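Local coordinates for protein glutamyl endopeptidase (Staphylococcus epidermidis, PDB 6PYM) that cleaves peptide bonds as a secreted serine protease, preferring the carbonyl side of glutamate or aspartate, at residues 150-153 against 158-161. The protein carries 1 engineered substitution. Numbering follows the deposited sequence.
Sequences VVYI and LRYD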
loop_
_atom_site.group_PDB
_atom_site.type_symbol
_atom_site.label_atom_id
_atom_site.label_comp_id
_atom_site.label_asym_id
_atom_site.label_seq_id
_atom_site.Cartn_x
_atom_site.Cartn_y
_atom_site.Cartn_z
ATOM N N VAL A 150 -4.415 5.058 15.674
ATOM C CA VAL A 150 -4.928 6.223 14.963
ATOM C C VAL A 150 -4.965 7.419 15.904
ATOM O O VAL A 150 -5.449 7.321 17.040
ATOM C CB VAL A 150 -6.339 5.924 14.440
ATOM C CG1 VAL A 150 -6.941 7.159 13.767
ATOM C CG2 VAL A 150 -6.331 4.724 13.503
ATOM N N VAL A 151 -4.487 8.568 15.435
ATOM C CA VAL A 151 -4.521 9.785 16.240
ATOM C C VAL A 151 -5.365 10.898 15.639
ATOM O O VAL A 151 -5.649 11.878 16.344
ATOM C CB VAL A 151 -3.110 10.303 16.599
ATOM C CG1 VAL A 151 -2.315 9.236 17.345
ATOM C CG2 VAL A 151 -2.367 10.789 15.356
ATOM N N TYR A 152 -5.784 10.791 14.381
ATOM C CA TYR A 152 -6.515 11.862 13.721
ATOM C C TYR A 152 -7.238 11.284 12.518
ATOM O O TYR A 152 -6.670 10.476 11.781
ATOM C CB TYR A 152 -5.554 12.958 13.236
ATOM C CG TYR A 152 -6.202 14.078 12.443
ATOM C CD1 TYR A 152 -6.370 13.982 11.066
ATOM C CD2 TYR A 152 -6.610 15.245 13.070
ATOM C CE1 TYR A 152 -6.953 15.011 10.341
ATOM C CE2 TYR A 152 -7.186 16.280 12.352
ATOM C CZ TYR A 152 -7.361 16.153 10.994
ATOM O OH TYR A 152 -7.942 17.186 10.284
ATOM N N ILE A 153 -8.484 11.717 12.317
ATOM C CA ILE A 153 -9.249 11.404 11.111
ATOM C C ILE A 153 -9.947 12.686 10.677
ATOM O O ILE A 153 -10.708 13.274 11.454
ATOM C CB ILE A 153 -10.298 10.302 11.344
ATOM C CG1 ILE A 153 -9.677 9.032 11.933
ATOM C CG2 ILE A 153 -11.024 9.979 10.043
ATOM C CD1 ILE A 153 -10.709 7.993 12.348
ATOM N N LEU A 158 -5.880 10.403 7.460
ATOM C CA LEU A 158 -5.863 9.607 8.684
ATOM C C LEU A 158 -4.421 9.533 9.159
ATOM O O LEU A 158 -3.537 9.137 8.392
ATOM C CB LEU A 158 -6.470 8.199 8.481
ATOM C CG LEU A 158 -6.575 7.292 9.727
ATOM C CD1 LEU A 158 -7.761 6.346 9.651
ATOM C CD2 LEU A 158 -5.296 6.486 9.935
ATOM N N ARG A 159 -4.183 9.923 10.410
ATOM C CA ARG A 159 -2.839 9.975 10.966
ATOM C C ARG A 159 -2.696 8.986 12.109
ATOM O O ARG A 159 -3.676 8.610 12.760
ATOM C CB ARG A 159 -2.516 11.376 11.491
ATOM C CG ARG A 159 -2.614 12.457 10.439
ATOM C CD ARG A 159 -2.519 13.828 11.067
ATOM N NE ARG A 159 -2.602 14.868 10.048
ATOM C CZ ARG A 159 -2.788 16.160 10.302
ATOM N NH1 ARG A 159 -2.918 16.587 11.551
ATOM N NH2 ARG A 159 -2.852 17.025 9.301
ATOM N N TYR A 160 -1.447 8.600 12.374
ATOM C CA TYR A 160 -1.163 7.585 13.379
ATOM C C TYR A 160 0.193 7.839 14.023
ATOM O O TYR A 160 1.018 8.607 13.516
ATOM C CB TYR A 160 -1.251 6.158 12.806
ATOM C CG TYR A 160 -0.900 6.054 11.337
ATOM C CD1 TYR A 160 0.422 6.107 10.895
ATOM C CD2 TYR A 160 -1.895 5.893 10.393
ATOM C CE1 TYR A 160 0.725 6.004 9.551
ATOM C CE2 TYR A 160 -1.608 5.800 9.052
ATOM C CZ TYR A 160 -0.300 5.853 8.629
ATOM O OH TYR A 160 -0.042 5.752 7.284
ATOM N N ASP A 161 0.414 7.154 15.149
ATOM C CA ASP A 161 1.589 7.352 15.995
ATOM C C ASP A 161 2.669 6.292 15.792
ATOM O O ASP A 161 3.658 6.278 16.533
ATOM C CB ASP A 161 1.189 7.445 17.477
ATOM C CG ASP A 161 0.724 6.116 18.067
ATOM O OD1 ASP A 161 0.761 5.070 17.396
ATOM O OD2 ASP A 161 0.315 6.117 19.252
#
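Tyr152 swings CG anti to its backbone nitrogen (chi1 176°), and Arg159, across the hairpin, turns CG anti to its carbonyl carbon and then runs fully extended to NE; the two side chains therefore lie side by side, pointing the same way. The guanidinium settles flat over one face of the phenol ring, the planes only 20° apart, with Arg159 CZ 4.4 Å from the centroid of the Tyr152 ring. This is a stacked cation-pi pair, and the aliphatic stem of the arginine joins in, Arg159 CD resting 3.8 Å from Tyr152 CB. Glu157 draws NE into a salt bridge, which should help fix the rotation of the guanidinium, while Tyr192 offers it a second cation-pi partner.

Beneath this pair the backbone departs from regular pairing. Arg159 O receives a nearly straight bond from Val151 N (2.8 Å) and a weak, bent one from Tyr152 N (3.4 Å), so that one carbonyl faces two consecutive residues. Arg159 N closes the bulge with a 2.9 Å bond to Tyr152 O, and regular antiparallel pairing resumes with Ile153 opposite Leu158. The inserted residue also reaches past the end of the partner strand, where Val151 CG1 lies 3.9 Å from Asp161 CB. On the face away from the aromatic stack, Leu158 meets both Val150 and Ile153; Ile153 CG1 runs alongside it, 4.0 Å from Leu158 CD1, whereas the Val150 side chain crosses it at about a right angle. Tyr197 of the adjoining strand 192-197 extends this apolar patch.

Two consecutive residues, Val151 and Tyr152, set against the single Arg159 define a classic beta bulge, here built into an antiparallel hairpin of the second beta-barrel of the chymotrypsin-like fold.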